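Local coordinates for protein latent form of PPO4 Tyrosinase (PDB 4OUA) that oxidises phenols with a pair of copper ions, hydroxylating monophenols and turning the o-diphenols into o-quinones, the first step towards melanin, at residues B[525-530]-B[543-548]; B[432-437]-B[502-507]. All blocks are in the same frame, centred on the assembly; numbering follows the deposited sequence.

Interaction 1 (B[525-530]-B[543-548]); sequences GRPLHL and IPIVNF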
ATOM      1  N   GLY B 525      12.355 -19.895   9.232  1.00 51.26           N
ATOM      2  CA  GLY B 525      13.577 -19.808   8.451  1.00 49.99           C
ATOM      3  C   GLY B 525      13.470 -20.601   7.161  1.00 47.30           C
ATOM      4  O   GLY B 525      12.811 -21.640   7.116  1.00 45.08           O
ATOM      5  N   ARG B 526      14.121 -20.114   6.110  1.00 51.50           N
ATOM      6  CA  ARG B 526      14.016 -20.731   4.791  1.00 49.36           C
ATOM      7  C   ARG B 526      15.374 -20.952   4.133  1.00 57.17           C
ATOM      8  O   ARG B 526      16.167 -20.020   4.007  1.00 57.08           O
ATOM      9  CB  ARG B 526      13.139 -19.877   3.875  1.00 45.96           C
ATOM     10  CG  ARG B 526      11.654 -19.959   4.181  1.00 52.35           C
ATOM     11  CD  ARG B 526      10.860 -19.049   3.264  1.00 57.12           C
ATOM     12  NE  ARG B 526      11.197 -19.253   1.858  1.00 60.42           N
ATOM     13  CZ  ARG B 526      10.547 -20.079   1.043  1.00 68.38           C
ATOM     14  NH1 ARG B 526       9.517 -20.783   1.491  1.00 68.82           N
ATOM     15  NH2 ARG B 526      10.926 -20.198  -0.223  1.00 61.39           N
ATOM     16  N   PRO B 527      15.637 -22.196   3.702  1.00 59.19           N
ATOM     17  CA  PRO B 527      16.875 -22.567   3.009  1.00 50.77           C
ATOM     18  C   PRO B 527      16.941 -21.989   1.601  1.00 47.38           C
ATOM     19  O   PRO B 527      16.253 -22.476   0.705  1.00 46.96           O
ATOM     20  CB  PRO B 527      16.809 -24.101   2.958  1.00 51.41           C
ATOM     21  CG  PRO B 527      15.749 -24.490   3.944  1.00 53.89           C
ATOM     22  CD  PRO B 527      14.773 -23.361   3.939  1.00 55.50           C
ATOM     23  N   LEU B 528      17.759 -20.959   1.413  1.00 47.37           N
ATOM     24  CA  LEU B 528      17.948 -20.368   0.095  1.00 51.11           C
ATOM     25  C   LEU B 528      19.371 -20.595  -0.394  1.00 53.55           C
ATOM     26  O   LEU B 528      20.314 -20.589   0.399  1.00 48.39           O
ATOM     27  CB  LEU B 528      17.639 -18.871   0.115  1.00 44.70           C
ATOM     28  CG  LEU B 528      16.208 -18.447   0.444  1.00 44.20           C
ATOM     29  CD1 LEU B 528      16.072 -16.940   0.328  1.00 46.34           C
ATOM     30  CD2 LEU B 528      15.210 -19.147  -0.459  1.00 45.77           C
ATOM     31  N   HIS B 529      19.522 -20.793  -1.699  1.00 45.03           N
ATOM     32  CA  HIS B 529      20.845 -21.007  -2.272  1.00 47.95           C
ATOM     33  C   HIS B 529      20.995 -20.300  -3.617  1.00 49.54           C
ATOM     34  O   HIS B 529      20.017 -20.068  -4.329  1.00 41.71           O
ATOM     35  CB  HIS B 529      21.135 -22.508  -2.412  1.00 57.72           C
ATOM     36  CG  HIS B 529      20.262 -23.213  -3.404  1.00 58.28           C
ATOM     37  ND1 HIS B 529      20.635 -23.406  -4.716  1.00 52.15           N
ATOM     38  CD2 HIS B 529      19.041 -23.782  -3.273  1.00 58.70           C
ATOM     39  CE1 HIS B 529      19.678 -24.057  -5.353  1.00 58.56           C
ATOM     40  NE2 HIS B 529      18.698 -24.298  -4.499  1.00 60.27           N
ATOM     41  N   LEU B 530      22.234 -19.945  -3.945  1.00 52.62           N
ATOM     42  CA  LEU B 530      22.542 -19.244  -5.185  1.00 50.17           C
ATOM     43  C   LEU B 530      23.582 -19.999  -5.999  1.00 55.47           C
ATOM     44  O   LEU B 530      24.781 -19.837  -5.777  1.00 53.07           O
ATOM     45  CB  LEU B 530      23.043 -17.827  -4.893  1.00 52.24           C
ATOM     46  CG  LEU B 530      22.002 -16.744  -4.606  1.00 49.63           C
ATOM     47  CD1 LEU B 530      22.675 -15.483  -4.090  1.00 48.46           C
ATOM     48  CD2 LEU B 530      21.191 -16.444  -5.859  1.00 48.34           C
ATOM     49  N   ILE B 543      16.326 -29.273   1.970  1.00 53.86           N
ATOM     50  CA  ILE B 543      16.304 -28.949   3.392  1.00 52.36           C
ATOM     51  C   ILE B 543      14.917 -28.499   3.842  1.00 52.89           C
ATOM     52  O   ILE B 543      14.317 -27.616   3.230  1.00 51.21           O
ATOM     53  CB  ILE B 543      17.326 -27.847   3.729  1.00 50.80           C
ATOM     54  CG1 ILE B 543      18.698 -28.199   3.149  1.00 52.73           C
ATOM     55  CG2 ILE B 543      17.409 -27.640   5.234  1.00 49.61           C
ATOM     56  CD1 ILE B 543      19.766 -27.164   3.427  1.00 51.22           C
ATOM     57  N   PRO B 544      14.408 -29.106   4.925  1.00 56.20           N
ATOM     58  CA  PRO B 544      13.071 -28.805   5.451  1.00 57.33           C
ATOM     59  C   PRO B 544      12.978 -27.403   6.047  1.00 53.60           C
ATOM     60  O   PRO B 544      13.958 -26.904   6.603  1.00 54.66           O
ATOM     61  CB  PRO B 544      12.875 -29.871   6.533  1.00 48.16           C
ATOM     62  CG  PRO B 544      14.256 -30.208   6.975  1.00 49.39           C
ATOM     63  CD  PRO B 544      15.109 -30.114   5.741  1.00 53.16           C
ATOM     64  N   ILE B 545      11.811 -26.779   5.925  1.00 49.06           N
ATOM     65  CA  ILE B 545      11.593 -25.442   6.463  1.00 48.95           C
ATOM     66  C   ILE B 545      11.733 -25.441   7.983  1.00 48.46           C
ATOM     67  O   ILE B 545      11.349 -26.402   8.650  1.00 49.35           O
ATOM     68  CB  ILE B 545      10.201 -24.894   6.083  1.00 56.82           C
ATOM     69  CG1 ILE B 545       9.960 -25.023   4.576  1.00 55.98           C
ATOM     70  CG2 ILE B 545      10.054 -23.448   6.530  1.00 48.86           C
ATOM     71  CD1 ILE B 545      10.861 -24.149   3.734  1.00 49.78           C
ATOM     72  N   VAL B 546      12.283 -24.361   8.525  1.00 47.13           N
ATOM     73  CA  VAL B 546      12.463 -24.240   9.966  1.00 47.25           C
ATOM     74  C   VAL B 546      11.427 -23.299  10.577  1.00 50.58           C
ATOM     75  O   VAL B 546      11.208 -22.197  10.079  1.00 51.05           O
ATOM     76  CB  VAL B 546      13.872 -23.730  10.316  1.00 43.62           C
ATOM     77  CG1 VAL B 546      14.021 -23.570  11.820  1.00 45.72           C
ATOM     78  CG2 VAL B 546      14.926 -24.675   9.767  1.00 47.62           C
ATOM     79  N   ASN B 547      10.792 -23.743  11.658  1.00 48.45           N
ATOM     80  CA  ASN B 547       9.798 -22.928  12.347  1.00 48.46           C
ATOM     81  C   ASN B 547       9.992 -22.929  13.860  1.00 53.93           C
ATOM     82  O   ASN B 547      10.014 -23.984  14.493  1.00 59.85           O
ATOM     83  CB  ASN B 547       8.387 -23.410  12.005  1.00 44.54           C
ATOM     84  CG  ASN B 547       8.050 -23.238  10.537  1.00 58.58           C
ATOM     85  OD1 ASN B 547       7.638 -22.160  10.105  1.00 62.02           O
ATOM     86  ND2 ASN B 547       8.219 -24.303   9.763  1.00 59.60           N
ATOM     87  N   PHE B 548      10.134 -21.737  14.432  1.00 46.22           N
ATOM     88  CA  PHE B 548      10.281 -21.589  15.875  1.00 42.82           C
ATOM     89  C   PHE B 548       9.062 -20.905  16.482  1.00 45.89           C
ATOM     90  O   PHE B 548       8.648 -19.839  16.029  1.00 54.37           O
ATOM     91  CB  PHE B 548      11.545 -20.794  16.207  1.00 41.44           C
ATOM     92  CG  PHE B 548      12.819 -21.502  15.848  1.00 49.63           C
ATOM     93  CD1 PHE B 548      12.873 -22.886  15.817  1.00 52.52           C
ATOM     94  CD2 PHE B 548      13.963 -20.783  15.541  1.00 52.11           C
ATOM     95  CE1 PHE B 548      14.047 -23.540  15.488  1.00 51.72           C
ATOM     96  CE2 PHE B 548      15.139 -21.432  15.209  1.00 50.51           C
ATOM     97  CZ  PHE B 548      15.181 -22.812  15.183  1.00 51.64           C
TER
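G525 and V546 form an antiparallel hydrogen-bonded pair in the beta hairpin of strands 520-530 and 538-548. G525 N donates to V546 O at 2.7 Å. V546 N returns a bond to G525 O at 3.1 Å. Beyond this pair the two chains separate. Regular pairing would put P544 across from P527, but the backbone of P527 bonds to D540 instead. The chain between D540 and V546 therefore loops out of the sheet, and side chains and carbonyl oxygens make the contact there. CB of P527 points toward the loop, and CG and CD make the closest contacts. CG lies 3.5 Å from the backbone I543 O and 3.7 Å from I543 CB, and the two side chains meet at a slant. P527 CD comes within 4.0 Å of I545 CD1, with these two side chains crossing nearly at a right angle. I545 uses both branches. CG2, anti to the backbone N, sits 3.3 Å from G525 O, while CG1 turns beside the backbone N and carries CD1 to the proline. The CB of R526 points away from the loop; its NH1 is only loosely near I545 CD1, at 4.3 Å. On V546, CG1 lies 3.5 Å above one face of the F548 ring, offset toward its rim. F548 also stacks on H495. F410 of the adjacent strand 407-419 touches P527, I543 and V546, and so backs the loop and the paired strands alike. I543 and I545 remain largely on the surface. The arrangement is that of an antiparallel hairpin whose outer strand is interrupted by a short loop, here at one edge of the four-stranded sheet.

Interaction 2 (B[432-437]-B[502-507]); sequences YFAADG and KLSYKV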
ATOM      1  N   TYR B 432       9.901  -6.339  18.676  1.00 45.79           N
ATOM      2  CA  TYR B 432      11.105  -5.649  19.125  1.00 50.13           C
ATOM      3  C   TYR B 432      11.938  -6.506  20.073  1.00 46.85           C
ATOM      4  O   TYR B 432      11.460  -7.506  20.608  1.00 44.15           O
ATOM      5  CB  TYR B 432      10.732  -4.330  19.808  1.00 40.03           C
ATOM      6  CG  TYR B 432      10.000  -4.514  21.120  1.00 40.16           C
ATOM      7  CD1 TYR B 432      10.627  -4.250  22.329  1.00 44.62           C
ATOM      8  CD2 TYR B 432       8.687  -4.961  21.146  1.00 44.40           C
ATOM      9  CE1 TYR B 432       9.961  -4.418  23.528  1.00 52.93           C
ATOM     10  CE2 TYR B 432       8.014  -5.135  22.340  1.00 45.67           C
ATOM     11  CZ  TYR B 432       8.656  -4.861  23.528  1.00 55.57           C
ATOM     12  OH  TYR B 432       7.986  -5.032  24.719  1.00 67.89           O
ATOM     13  N   PHE B 433      13.189  -6.103  20.275  1.00 45.11           N
ATOM     14  CA  PHE B 433      14.065  -6.755  21.241  1.00 49.97           C
ATOM     15  C   PHE B 433      13.935  -6.095  22.609  1.00 49.18           C
ATOM     16  O   PHE B 433      14.152  -4.892  22.749  1.00 55.16           O
ATOM     17  CB  PHE B 433      15.521  -6.709  20.771  1.00 52.35           C
ATOM     18  CG  PHE B 433      15.809  -7.597  19.595  1.00 50.82           C
ATOM     19  CD1 PHE B 433      15.083  -8.757  19.390  1.00 49.84           C
ATOM     20  CD2 PHE B 433      16.811  -7.271  18.695  1.00 51.09           C
ATOM     21  CE1 PHE B 433      15.349  -9.575  18.309  1.00 45.78           C
ATOM     22  CE2 PHE B 433      17.081  -8.086  17.612  1.00 47.28           C
ATOM     23  CZ  PHE B 433      16.349  -9.240  17.419  1.00 45.67           C
ATOM     24  N   ALA B 434      13.581  -6.885  23.617  1.00 50.12           N
ATOM     25  CA  ALA B 434      13.400  -6.362  24.966  1.00 54.00           C
ATOM     26  C   ALA B 434      14.612  -6.653  25.848  1.00 60.33           C
ATOM     27  O   ALA B 434      14.487  -6.784  27.064  1.00 65.45           O
ATOM     28  CB  ALA B 434      12.140  -6.939  25.591  1.00 49.83           C
ATOM     29  N   ALA B 435      15.783  -6.751  25.228  1.00 65.16           N
ATOM     30  CA  ALA B 435      17.015  -7.024  25.960  1.00 67.21           C
ATOM     31  C   ALA B 435      17.649  -5.734  26.469  1.00 81.19           C
ATOM     32  O   ALA B 435      18.840  -5.695  26.777  1.00 84.39           O
ATOM     33  CB  ALA B 435      17.997  -7.787  25.083  1.00 64.37           C
ATOM     34  N   ASP B 436      16.846  -4.679  26.554  1.00 83.24           N
ATOM     35  CA  ASP B 436      17.321  -3.390  27.041  1.00 93.32           C
ATOM     36  C   ASP B 436      16.353  -2.803  28.062  1.00 96.06           C
ATOM     37  O   ASP B 436      16.691  -2.645  29.235  1.00103.17           O
ATOM     38  CB  ASP B 436      17.520  -2.414  25.878  1.00 88.02           C
ATOM     39  CG  ASP B 436      17.927  -1.027  26.342  1.00 93.43           C
ATOM     40  OD1 ASP B 436      17.678  -0.054  25.599  1.00102.48           O
ATOM     41  OD2 ASP B 436      18.492  -0.908  27.449  1.00 88.95           O
ATOM     42  N   GLY B 437      15.145  -2.483  27.608  1.00 93.53           N
ATOM     43  CA  GLY B 437      14.135  -1.910  28.476  1.00 99.59           C
ATOM     44  C   GLY B 437      12.725  -2.193  28.001  1.00 99.87           C
ATOM     45  O   GLY B 437      12.515  -2.634  26.871  1.00 91.37           O
ATOM     46  N   LYS B 502      15.967 -11.454  23.667  1.00 49.67           N
ATOM     47  CA  LYS B 502      14.565 -11.513  24.066  1.00 46.77           C
ATOM     48  C   LYS B 502      13.626 -10.915  23.024  1.00 47.77           C
ATOM     49  O   LYS B 502      13.052  -9.848  23.236  1.00 49.70           O
ATOM     50  CB  LYS B 502      14.364 -10.800  25.405  1.00 50.51           C
ATOM     51  CG  LYS B 502      15.011 -11.498  26.589  1.00 49.66           C
ATOM     52  CD  LYS B 502      14.647 -10.807  27.891  1.00 58.13           C
ATOM     53  CE  LYS B 502      15.154 -11.581  29.094  1.00 56.30           C
ATOM     54  NZ  LYS B 502      14.725 -10.951  30.373  1.00 55.85           N
ATOM     55  N   LEU B 503      13.476 -11.605  21.898  1.00 51.91           N
ATOM     56  CA  LEU B 503      12.524 -11.187  20.875  1.00 47.05           C
ATOM     57  C   LEU B 503      11.099 -11.278  21.406  1.00 50.90           C
ATOM     58  O   LEU B 503      10.585 -12.370  21.644  1.00 57.23           O
ATOM     59  CB  LEU B 503      12.670 -12.040  19.616  1.00 47.98           C
ATOM     60  CG  LEU B 503      11.533 -11.894  18.604  1.00 49.37           C
ATOM     61  CD1 LEU B 503      11.440 -10.459  18.108  1.00 46.21           C
ATOM     62  CD2 LEU B 503      11.711 -12.862  17.444  1.00 47.22           C
ATOM     63  N   SER B 504      10.465 -10.126  21.591  1.00 45.95           N
ATOM     64  CA  SER B 504       9.103 -10.085  22.105  1.00 49.60           C
ATOM     65  C   SER B 504       8.203  -9.250  21.204  1.00 50.25           C
ATOM     66  O   SER B 504       8.669  -8.336  20.523  1.00 47.30           O
ATOM     67  CB  SER B 504       9.085  -9.529  23.530  1.00 47.81           C
ATOM     68  OG  SER B 504       9.697  -8.253  23.586  1.00 49.41           O
ATOM     69  N   TYR B 505       6.914  -9.572  21.197  1.00 50.45           N
ATOM     70  CA  TYR B 505       5.955  -8.812  20.406  1.00 48.15           C
ATOM     71  C   TYR B 505       4.856  -8.231  21.287  1.00 47.11           C
ATOM     72  O   TYR B 505       4.855  -8.417  22.504  1.00 38.60           O
ATOM     73  CB  TYR B 505       5.349  -9.679  19.303  1.00 40.07           C
ATOM     74  CG  TYR B 505       4.390 -10.738  19.792  1.00 47.70           C
ATOM     75  CD1 TYR B 505       3.017 -10.527  19.756  1.00 46.09           C
ATOM     76  CD2 TYR B 505       4.854 -11.952  20.281  1.00 42.89           C
ATOM     77  CE1 TYR B 505       2.135 -11.495  20.195  1.00 45.64           C
ATOM     78  CE2 TYR B 505       3.980 -12.924  20.722  1.00 43.90           C
ATOM     79  CZ  TYR B 505       2.621 -12.691  20.677  1.00 44.64           C
ATOM     80  OH  TYR B 505       1.742 -13.656  21.117  1.00 49.73           O
ATOM     81  N   LYS B 506       3.916  -7.534  20.663  1.00 45.20           N
ATOM     82  CA  LYS B 506       2.972  -6.713  21.403  1.00 36.89           C
ATOM     83  C   LYS B 506       1.757  -6.362  20.548  1.00 43.05           C
ATOM     84  O   LYS B 506       1.863  -5.586  19.598  1.00 48.09           O
ATOM     85  CB  LYS B 506       3.679  -5.446  21.892  1.00 44.11           C
ATOM     86  CG  LYS B 506       2.836  -4.503  22.730  1.00 40.32           C
ATOM     87  CD  LYS B 506       3.663  -3.304  23.178  1.00 49.87           C
ATOM     88  CE  LYS B 506       2.875  -2.338  24.038  1.00 67.36           C
ATOM     89  NZ  LYS B 506       3.752  -1.202  24.443  1.00 74.78           N
ATOM     90  N   VAL B 507       0.607  -6.940  20.882  1.00 42.03           N
ATOM     91  CA  VAL B 507      -0.619  -6.687  20.130  1.00 46.52           C
ATOM     92  C   VAL B 507      -1.387  -5.520  20.743  1.00 43.83           C
ATOM     93  O   VAL B 507      -1.961  -5.642  21.825  1.00 45.91           O
ATOM     94  CB  VAL B 507      -1.524  -7.936  20.080  1.00 42.41           C
ATOM     95  CG1 VAL B 507      -2.815  -7.633  19.331  1.00 36.52           C
ATOM     96  CG2 VAL B 507      -0.788  -9.098  19.430  1.00 42.05           C
TER
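Y432 and S504 pair through two backbone bonds, each 3.0 Å: Y432 N to S504 O and S504 N to Y432 O. They join strand 428-433 to strand 503-509. The side chain of Y432 then lies over its partner. From CB, chi1 of 68° sets CG between the backbone N and the carbonyl carbon, and this swings the ring across toward S504. CG passes near S504 O, and CD2 comes to 3.4 Å from that same S504 O. CE2 also faces S504, and at the ring edge it meets K506 CB at 4.4 Å. CE1 and CZ reach the hydroxyl, with CZ 3.5 Å from S504 OG. This oxygen sits over one face of the ring, toward the rim. The phenol OH lies near S504 OG too, without a bond between them. A434 CB packs on the hydroxyl as well, 3.4 Å from S504 OG. An alanine at Y432 would probably leave the S504 hydroxyl without the ring over it and open a gap beside K506 CB. F433 and L503 form the next pair, which is non-hydrogen-bonded. The edge of the F433 ring meets L503 CA, and its CE1 is 3.9 Å from L503 CB. L503 also touches V523 of strand 520-530. Just past the strand end, A434 N donates to K502 O at 3.0 Å. K502 itself has positive phi and closes helix 491-500. The contact thus combines a Schellman motif with the start of an antiparallel strand pair, a helix-to-strand turn within the mixed sheet of the tyrosinase C-terminal domain.

In the fold
The contacts follow one another along the chain, with centres 24 Å apart and no touch between them. Each is partly buried and lies away from the copper site. Interaction 1 lies within a local hairpin, with 12 residues between its segments. Interaction 2 joins strands separated by 64 residues and belongs to another sheet. V523 of strand 520-530 links the two regions, since L503 and F548 both touch it. Interaction 1 has two backbone bonds and relies otherwise on proline and isoleucine contacts near the surface. Interaction 2 has three backbone bonds, buries more area, and places aromatic rings on both faces of its strand pair.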